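Local coordinates for Pro-metalloprotease PrtV (Vibrio cholerae, PDB 4L9D), which probably attacks host extracellular-matrix proteins as a secreted, cytotoxic metalloprotease and is represented here by its calcium-binding first PKD domain, at residues P8-E13 / L66-D71; G18-S23 / A51-Y56; D29-I34 / D70-S75. All coordinates share one frame; numbering follows the deposited sequence.

How the contacts relate
All three contacts lie in the PKD1 domain, an all-beta sandwich of a three-stranded and a four-stranded sheet. Contact 1 is the buried one: it packs the approach to strand 12-17 against strand 60-70 of the other sheet, mostly through hydrocarbon. Contact 2 pairs strands 20-25 and 53-55 within the three-stranded sheet and is partly buried, adding a ladder of backbone bonds to its apolar face; it touches contact 1 where Glu13 meets Ser23. Contact 3, partly buried at one end of the sandwich, joins two loops rich in acids. It shares Asp70 and Asp71 with contact 1, whereas it lies about 26 Å from contact 2, between centres.

Contact 1: P8-E13 / L66-D71; sequences PVARFE and LTVTDD
Leu66 meets Phe12 at the inner end of this contact, and its side chain can be followed outward. CB lies 3.6 Å from Phe12 CD2 and is just as close to CE2, approaching the ring obliquely. Because chi1 is 172°, CG swings away from the backbone N to lie beside the carbonyl carbon, and from there CD2 extends to the other segment. That methyl is 3.9 Å from Phe12 CD2 and also near the carbonyl O of Arg11. The Phe12 ring is bounded by Trp39 and, edge-to-face, by His78.

Two residues on, Val68 CG2 stands 3.8 Å from Pro8 CG, and both methyls, CG1 and CG2, come to 4.0 Å from Ala10 CB. The Ala10 methyl also rests 3.6 Å from Leu66 O, consistent with the close approach here, the CA atoms of Ala10 and Val68 being 5.7 Å apart. Pro8, preceded by a cis peptide, places CD 3.7 Å from Asp70 OD2, although the strongest polar partner of that oxygen is Lys72.

The segments run 149° apart; strand 12-17, which 8-13 leads into, and strand 60-70 belong to the two facing sheets of the immunoglobulin-like PKD sandwich. Each segment takes its backbone bonds from other neighbours, such as Ser28 and Thr26 for 8-13 and Leu38 and His78 for 66-71. Cohesion is therefore apolar, and the hydrocarbon of Pro8 borders a carboxylate of the calcium site.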
loop_
_atom_site.group_PDB
_atom_site.type_symbol
_atom_site.label_atom_id
_atom_site.label_comp_id
_atom_site.label_asym_id
_atom_site.label_seq_id
_atom_site.Cartn_x
_atom_site.Cartn_y
_atom_site.Cartn_z
ATOM N N PRO A 8 0.338 -1.139 -15.409
ATOM C CA PRO A 8 -0.266 -0.164 -14.515
ATOM C C PRO A 8 0.788 0.623 -13.702
ATOM O O PRO A 8 1.980 0.318 -13.758
ATOM C CB PRO A 8 -1.126 -1.048 -13.606
ATOM C CG PRO A 8 -0.368 -2.298 -13.502
ATOM C CD PRO A 8 0.185 -2.513 -14.879
ATOM N N VAL A 9 0.313 1.609 -12.969
ATOM C CA VAL A 9 1.154 2.398 -12.055
ATOM C C VAL A 9 0.560 2.293 -10.665
ATOM O O VAL A 9 -0.544 2.810 -10.413
ATOM C CB VAL A 9 1.281 3.870 -12.491
ATOM C CG1 VAL A 9 2.190 4.587 -11.503
ATOM C CG2 VAL A 9 1.857 3.976 -13.897
ATOM N N ALA A 10 1.289 1.661 -9.756
ATOM C CA ALA A 10 0.918 1.588 -8.344
ATOM C C ALA A 10 1.233 2.921 -7.666
ATOM O O ALA A 10 2.322 3.470 -7.850
ATOM C CB ALA A 10 1.694 0.476 -7.634
ATOM N N ARG A 11 0.296 3.384 -6.836
ATOM C CA ARG A 11 0.524 4.648 -6.109
ATOM C C ARG A 11 -0.478 4.754 -4.998
ATOM O O ARG A 11 -1.623 4.279 -5.126
ATOM C CB ARG A 11 0.385 5.841 -7.099
ATOM C CG ARG A 11 0.960 7.130 -6.540
ATOM C CD ARG A 11 0.879 8.277 -7.580
ATOM N NE ARG A 11 -0.498 8.506 -7.936
ATOM C CZ ARG A 11 -0.914 9.557 -8.671
ATOM N NH1 ARG A 11 -0.066 10.528 -9.016
ATOM N NH2 ARG A 11 -2.173 9.636 -8.987
ATOM N N PHE A 12 -0.069 5.368 -3.891
ATOM C CA PHE A 12 -0.971 5.543 -2.749
ATOM C C PHE A 12 -0.466 6.750 -1.924
ATOM O O PHE A 12 0.666 7.181 -2.081
ATOM C CB PHE A 12 -1.074 4.285 -1.884
ATOM C CG PHE A 12 0.253 3.826 -1.318
ATOM C CD1 PHE A 12 0.813 4.427 -0.231
ATOM C CD2 PHE A 12 0.911 2.721 -1.838
ATOM C CE1 PHE A 12 2.019 3.982 0.264
ATOM C CE2 PHE A 12 2.120 2.297 -1.341
ATOM C CZ PHE A 12 2.676 2.915 -0.246
ATOM N N GLU A 13 -1.342 7.188 -1.032
ATOM C CA GLU A 13 -0.934 8.146 0.001
ATOM C C GLU A 13 -1.399 7.613 1.366
ATOM O O GLU A 13 -2.457 6.942 1.448
ATOM C CB GLU A 13 -1.531 9.535 -0.250
ATOM C CG GLU A 13 -1.102 10.083 -1.583
ATOM C CD GLU A 13 -1.479 11.521 -1.892
ATOM O OE1 GLU A 13 -1.981 12.225 -0.991
ATOM O OE2 GLU A 13 -1.213 11.966 -3.058
ATOM N N LEU A 66 2.871 -1.508 -2.049
ATOM C CA LEU A 66 1.650 -1.868 -2.774
ATOM C C LEU A 66 2.006 -2.389 -4.139
ATOM O O LEU A 66 2.690 -1.693 -4.905
ATOM C CB LEU A 66 0.726 -0.657 -2.943
ATOM C CG LEU A 66 -0.499 -0.893 -3.861
ATOM C CD1 LEU A 66 -1.435 -1.971 -3.308
ATOM C CD2 LEU A 66 -1.241 0.390 -4.101
ATOM N N THR A 67 1.481 -3.559 -4.478
ATOM C CA THR A 67 1.508 -4.085 -5.827
ATOM C C THR A 67 0.101 -4.079 -6.376
ATOM O O THR A 67 -0.832 -4.534 -5.691
ATOM C CB THR A 67 2.082 -5.537 -5.805
ATOM O OG1 THR A 67 3.447 -5.514 -5.402
ATOM C CG2 THR A 67 2.016 -6.198 -7.187
ATOM N N VAL A 68 -0.043 -3.555 -7.589
ATOM C CA VAL A 68 -1.312 -3.615 -8.302
ATOM C C VAL A 68 -1.126 -4.514 -9.530
ATOM O O VAL A 68 -0.040 -4.550 -10.109
ATOM C CB VAL A 68 -1.796 -2.234 -8.708
ATOM C CG1 VAL A 68 -1.880 -1.303 -7.481
ATOM C CG2 VAL A 68 -0.960 -1.563 -9.814
ATOM N N THR A 69 -2.199 -5.221 -9.905
ATOM C CA THR A 69 -2.197 -6.096 -11.050
ATOM C C THR A 69 -3.422 -5.837 -11.879
ATOM O O THR A 69 -4.528 -5.632 -11.322
ATOM C CB THR A 69 -2.128 -7.586 -10.620
ATOM O OG1 THR A 69 -0.965 -7.763 -9.787
ATOM C CG2 THR A 69 -2.027 -8.523 -11.783
ATOM N N ASP A 70 -3.272 -5.810 -13.194
ATOM C CA ASP A 70 -4.343 -5.448 -14.096
ATOM C C ASP A 70 -4.940 -6.646 -14.849
ATOM O O ASP A 70 -4.586 -7.826 -14.644
ATOM C CB ASP A 70 -3.959 -4.281 -14.980
ATOM C CG ASP A 70 -3.046 -4.632 -16.164
ATOM O OD1 ASP A 70 -2.698 -5.827 -16.334
ATOM O OD2 ASP A 70 -2.670 -3.655 -16.869
ATOM N N ASP A 71 -5.974 -6.339 -15.621
ATOM C CA ASP A 71 -6.715 -7.323 -16.412
ATOM C C ASP A 71 -5.903 -8.145 -17.404
ATOM O O ASP A 71 -6.367 -9.231 -17.753
ATOM C CB ASP A 71 -7.831 -6.658 -17.239
ATOM C CG ASP A 71 -7.311 -5.693 -18.258
ATOM O OD1 ASP A 71 -6.688 -4.679 -17.892
ATOM O OD2 ASP A 71 -7.566 -5.959 -19.428
#

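Contact 2: G18-S23 / A51-Y56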
loop_
_atom_site.group_PDB
_atom_site.type_symbol
_atom_site.label_atom_id
_atom_site.label_comp_id
_atom_site.label_asym_id
_atom_site.label_seq_id
_atom_site.Cartn_x
_atom_site.Cartn_y
_atom_site.Cartn_z
ATOM N N GLY A 18 -0.491 8.009 15.259
ATOM C CA GLY A 18 0.050 7.119 16.252
ATOM C C GLY A 18 0.653 5.881 15.606
ATOM O O GLY A 18 1.516 5.991 14.712
ATOM N N LEU A 19 0.172 4.708 16.001
ATOM C CA LEU A 19 0.565 3.443 15.436
ATOM C C LEU A 19 -0.354 2.971 14.302
ATOM O O LEU A 19 -0.132 1.906 13.731
ATOM C CB LEU A 19 0.623 2.362 16.509
ATOM C CG LEU A 19 1.726 2.511 17.565
ATOM C CD1 LEU A 19 1.529 1.538 18.702
ATOM C CD2 LEU A 19 3.096 2.377 16.951
ATOM N N SER A 20 -1.428 3.717 14.040
ATOM C CA SER A 20 -2.428 3.339 13.065
ATOM C C SER A 20 -2.328 4.145 11.725
ATOM O O SER A 20 -2.042 5.351 11.728
ATOM C CB SER A 20 -3.792 3.570 13.688
ATOM O OG SER A 20 -4.831 3.071 12.953
ATOM N N VAL A 21 -2.604 3.479 10.612
ATOM C CA VAL A 21 -2.442 4.005 9.252
ATOM C C VAL A 21 -3.703 3.777 8.464
ATOM O O VAL A 21 -4.299 2.712 8.483
ATOM C CB VAL A 21 -1.262 3.316 8.559
ATOM C CG1 VAL A 21 -0.960 4.057 7.217
ATOM C CG2 VAL A 21 -0.015 3.312 9.358
ATOM N N MET A 22 -4.108 4.848 7.771
ATOM C CA MET A 22 -5.122 4.803 6.762
ATOM C C MET A 22 -4.517 5.027 5.372
ATOM O O MET A 22 -3.499 5.761 5.278
ATOM C CB MET A 22 -6.226 5.840 6.990
ATOM C CG MET A 22 -6.924 5.695 8.322
ATOM S SD MET A 22 -8.241 6.857 8.695
ATOM C CE MET A 22 -9.377 6.425 7.364
ATOM N N SER A 23 -5.134 4.522 4.329
ATOM C CA SER A 23 -4.613 4.634 2.971
ATOM C C SER A 23 -5.629 5.232 2.021
ATOM O O SER A 23 -6.851 5.100 2.170
ATOM C CB SER A 23 -4.118 3.295 2.470
ATOM O OG SER A 23 -5.186 2.359 2.338
ATOM N N ALA A 51 -7.926 -0.165 -0.221
ATOM C CA ALA A 51 -7.432 0.933 0.619
ATOM C C ALA A 51 -7.608 0.548 2.096
ATOM O O ALA A 51 -8.518 1.053 2.778
ATOM C CB ALA A 51 -8.109 2.250 0.272
ATOM N N PRO A 52 -6.812 -0.383 2.596
ATOM C CA PRO A 52 -6.960 -0.880 3.962
ATOM C C PRO A 52 -6.550 0.173 5.018
ATOM O O PRO A 52 -5.854 1.156 4.733
ATOM C CB PRO A 52 -6.081 -2.118 3.990
ATOM C CG PRO A 52 -4.993 -1.797 2.998
ATOM C CD PRO A 52 -5.662 -0.997 1.920
ATOM N N THR A 53 -6.921 -0.150 6.244
ATOM C CA THR A 53 -6.444 0.495 7.461
ATOM C C THR A 53 -5.696 -0.595 8.285
ATOM O O THR A 53 -6.128 -1.746 8.285
ATOM C CB THR A 53 -7.625 1.103 8.252
ATOM O OG1 THR A 53 -8.382 1.960 7.410
ATOM C CG2 THR A 53 -7.071 1.849 9.458
ATOM N N TRP A 54 -4.618 -0.235 8.936
ATOM C CA TRP A 54 -3.821 -1.203 9.653
ATOM C C TRP A 54 -3.104 -0.506 10.809
ATOM O O TRP A 54 -3.179 0.708 10.958
ATOM C CB TRP A 54 -2.808 -1.903 8.730
ATOM C CG TRP A 54 -1.765 -1.027 8.159
ATOM C CD1 TRP A 54 -0.445 -0.914 8.592
ATOM C CD2 TRP A 54 -1.833 -0.256 6.930
ATOM N NE1 TRP A 54 0.251 -0.097 7.738
ATOM C CE2 TRP A 54 -0.547 0.274 6.693
ATOM C CE3 TRP A 54 -2.851 -0.029 5.992
ATOM C CZ2 TRP A 54 -0.262 1.022 5.554
ATOM C CZ3 TRP A 54 -2.551 0.690 4.880
ATOM C CH2 TRP A 54 -1.274 1.194 4.650
ATOM N N SER A 55 -2.387 -1.295 11.636
ATOM C CA SER A 55 -1.622 -0.718 12.732
ATOM C C SER A 55 -0.433 -1.599 13.048
ATOM O O SER A 55 -0.366 -2.796 12.756
ATOM C CB SER A 55 -2.494 -0.511 13.955
ATOM O OG SER A 55 -3.032 -1.806 14.402
ATOM N N TYR A 56 0.503 -0.955 13.757
ATOM C CA TYR A 56 1.708 -1.593 14.261
ATOM C C TYR A 56 1.647 -1.695 15.807
ATOM O O TYR A 56 0.700 -1.207 16.431
ATOM C CB TYR A 56 2.938 -0.756 13.816
ATOM C CG TYR A 56 3.032 -0.604 12.321
ATOM C CD1 TYR A 56 3.640 -1.581 11.556
ATOM C CD2 TYR A 56 2.517 0.503 11.685
ATOM C CE1 TYR A 56 3.682 -1.483 10.189
ATOM C CE2 TYR A 56 2.548 0.602 10.291
ATOM C CZ TYR A 56 3.169 -0.363 9.555
ATOM O OH TYR A 56 3.221 -0.226 8.188
HETATM O O HOH W 1 -7.978 3.446 4.465
#
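Ser23 OG donates to Pro52 O over 2.8 Å, the shortest polar bond between the two segments. The hydroxyl meets a lone pair of that oxygen in the carbonyl plane. A chi1 of 65° sets OG between the backbone N and carbonyl carbon of Ser23, aimed across the gap. Beside it water 1 accepts from Ser23 N at 3.0 Å and can donate to Ala51 O, so a water links the two backbones at this end.

Further along, the strands bond directly. Val21 and Trp54 form an antiparallel hydrogen-bonded pair: Val21 N reaches Trp54 O at 2.9 Å, and Trp54 N returns to Val21 O at 3.0 Å. Tyr56 N then bonds Leu19 O. The N-to-C directions of strands 20-23 and 53-55 are 159° apart. Strand 53-55 forms one edge of the three-stranded sheet of the PKD sandwich, paired with the central strand 20-25, which strand 12-17 flanks on its other side.

Val21 points into the sandwich together with Trp54. Its CB sits over the five-membered ring, 3.9 Å from the centroid and 20° off the normal, a CH-pi contact, while CG1 spreads over the six-membered half and comes within 3.5 Å of CZ2. CG2 instead approaches the edge of Tyr56 at CE2. The indole is anchored in its own plane, where NE1 donates to Tyr56 OH at 3.0 Å. That phenol is hydrogen-bonded in turn to Phe41 O, and the Phe41 ring stacks with Trp54.

Contact 3: D29-I34 / D70-S75; sequences DSDGNI and DDKGDS. With NA (sodium ion), chain C.
Asp70 OD2 lies 2.6 Å from Asp29 OD2, their carboxylate planes only 9° apart; oxygens this close are consistent with a protonated acid. OD1 of Asp70 accepts from Asp74 N at 3.0 Å, from above the carboxylate plane, just beyond the type I turn 70-73, which Gly73 N closes on Asp70 O.

Asp71 N donates to Asn33 O at 2.9 Å. In one of two conformers, Asp71 OD1 takes the N-H of Asn33 in return.

Asp31, Asp70 and Asp74 belong to the experimentally established calcium site of PKD1, yet here the metal seen is a sodium ion on loop 29-34. It is held by Asp29 O at 2.3 Å, Gly32 O and four waters. An Asx turn, Asp31 N to Asp29 OD1, folds this loop.

Lys72 CE lies 3.0 Å from Asp31 O and near OD2 of Asp31, which has two deposited conformers; the two side chains cross at about a right angle. A bend at chi4 (38°) lets NZ reach the syn lone pair of Asp70 OD2 at 2.7 Å. The same ammonium bridges to Asp74, meeting the anti lone pair of OD2 at 2.9 Å, and probably offsets charge that calcium would otherwise balance.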
loop_
_atom_site.group_PDB
_atom_site.type_symbol
_atom_site.label_atom_id
_atom_site.label_comp_id
_atom_site.label_asym_id
_atom_site.label_seq_id
_atom_site.Cartn_x
_atom_site.Cartn_y
_atom_site.Cartn_z
ATOM N N ASP A 29 -4.000 3.029 -14.603
ATOM C CA ASP A 29 -3.565 2.139 -15.682
ATOM C C ASP A 29 -4.021 2.722 -17.001
ATOM O O ASP A 29 -5.236 2.847 -17.247
ATOM C CB ASP A 29 -4.188 0.741 -15.524
ATOM C CG ASP A 29 -3.534 -0.320 -16.353
ATOM O OD1 ASP A 29 -2.805 -0.034 -17.312
ATOM O OD2 ASP A 29 -3.843 -1.514 -16.024
ATOM N N SER A 30 -3.059 3.102 -17.842
ATOM C CA SER A 30 -3.343 3.714 -19.169
ATOM C C SER A 30 -3.646 2.678 -20.229
ATOM O O SER A 30 -4.019 3.052 -21.343
ATOM C CB SER A 30 -2.222 4.592 -19.602
ATOM O OG SER A 30 -1.026 3.893 -19.743
ATOM N N ASP A 31 -3.469 1.395 -19.927
ATOM C CA ASP A 31 -3.622 0.337 -20.913
ATOM C C ASP A 31 -4.334 -0.869 -20.274
ATOM O O ASP A 31 -3.946 -2.009 -20.470
ATOM C CB ASP A 31 -2.238 -0.081 -21.465
ATOM C CG ASP A 31 -2.327 -1.021 -22.592
ATOM O OD1 ASP A 31 -3.282 -0.892 -23.400
ATOM O OD2 ASP A 31 -1.372 -1.838 -22.767
ATOM N N GLY A 32 -5.372 -0.617 -19.484
ATOM C CA GLY A 32 -6.132 -1.677 -18.909
ATOM C C GLY A 32 -6.792 -1.213 -17.627
ATOM O O GLY A 32 -6.900 0.002 -17.373
ATOM N N ASN A 33 -7.208 -2.150 -16.833
ATOM C CA ASN A 33 -7.953 -1.924 -15.624
ATOM C C ASN A 33 -7.331 -2.709 -14.479
ATOM O O ASN A 33 -7.111 -3.891 -14.605
ATOM C CB ASN A 33 -9.433 -2.410 -15.815
ATOM C CG ASN A 33 -10.127 -1.645 -16.898
ATOM O OD1 ASN A 33 -10.506 -0.485 -16.689
ATOM N ND2 ASN A 33 -10.243 -2.200 -18.045
ATOM N N ILE A 34 -7.069 -2.053 -13.359
ATOM C CA ILE A 34 -6.545 -2.712 -12.168
ATOM C C ILE A 34 -7.628 -3.606 -11.562
ATOM O O ILE A 34 -8.745 -3.135 -11.330
ATOM C CB ILE A 34 -5.972 -1.713 -11.154
ATOM C CG1 ILE A 34 -4.735 -1.019 -11.767
ATOM C CG2 ILE A 34 -5.622 -2.404 -9.836
ATOM C CD1 ILE A 34 -4.258 0.194 -11.003
ATOM N N ASP A 70 -3.272 -5.810 -13.194
ATOM C CA ASP A 70 -4.343 -5.448 -14.096
ATOM C C ASP A 70 -4.940 -6.646 -14.849
ATOM O O ASP A 70 -4.586 -7.826 -14.644
ATOM C CB ASP A 70 -3.959 -4.281 -14.980
ATOM C CG ASP A 70 -3.046 -4.632 -16.164
ATOM O OD1 ASP A 70 -2.698 -5.827 -16.334
ATOM O OD2 ASP A 70 -2.670 -3.655 -16.869
ATOM N N ASP A 71 -5.974 -6.339 -15.621
ATOM C CA ASP A 71 -6.715 -7.323 -16.412
ATOM C C ASP A 71 -5.903 -8.145 -17.404
ATOM O O ASP A 71 -6.367 -9.231 -17.753
ATOM C CB ASP A 71 -7.831 -6.658 -17.239
ATOM C CG ASP A 71 -7.311 -5.693 -18.258
ATOM O OD1 ASP A 71 -6.688 -4.679 -17.892
ATOM O OD2 ASP A 71 -7.566 -5.959 -19.428
ATOM N N LYS A 72 -4.755 -7.635 -17.831
ATOM C CA LYS A 72 -3.856 -8.332 -18.699
ATOM C C LYS A 72 -2.728 -9.053 -17.972
ATOM O O LYS A 72 -1.838 -9.645 -18.621
ATOM C CB LYS A 72 -3.312 -7.474 -19.816
ATOM C CG LYS A 72 -2.812 -6.191 -19.512
ATOM C CD LYS A 72 -2.260 -5.471 -20.719
ATOM C CE LYS A 72 -1.781 -4.108 -20.377
ATOM N NZ LYS A 72 -1.098 -3.782 -19.121
ATOM N N GLY A 73 -2.753 -9.053 -16.649
ATOM C CA GLY A 73 -1.763 -9.788 -15.878
ATOM C C GLY A 73 -0.463 -9.044 -15.594
ATOM O O GLY A 73 0.498 -9.673 -15.219
ATOM N N ASP A 74 -0.437 -7.734 -15.844
ATOM C CA ASP A 74 0.760 -6.931 -15.567
ATOM C C ASP A 74 0.690 -6.299 -14.202
ATOM O O ASP A 74 -0.408 -5.866 -13.793
ATOM C CB ASP A 74 0.971 -5.900 -16.673
ATOM C CG ASP A 74 1.197 -6.521 -18.017
ATOM O OD1 ASP A 74 1.804 -7.632 -18.103
ATOM O OD2 ASP A 74 0.822 -5.932 -19.018
ATOM N N SER A 75 1.814 -6.170 -13.527
ATOM C CA SER A 75 1.874 -5.622 -12.192
ATOM C C SER A 75 2.845 -4.452 -12.108
ATOM O O SER A 75 3.766 -4.298 -12.910
ATOM C CB SER A 75 2.318 -6.706 -11.199
ATOM O OG SER A 75 1.398 -7.782 -11.140
HETATM NA NA NA C . -7.435 2.283 -17.740
HETATM O O HOH W 2 -5.733 -4.438 -21.001
HETATM O O HOH W 3 -6.911 1.959 -20.069
HETATM O O HOH W 4 -9.675 1.676 -18.392
HETATM O O HOH W 5 -8.086 2.515 -15.543
HETATM O O HOH W 6 -7.796 4.640 -18.105
#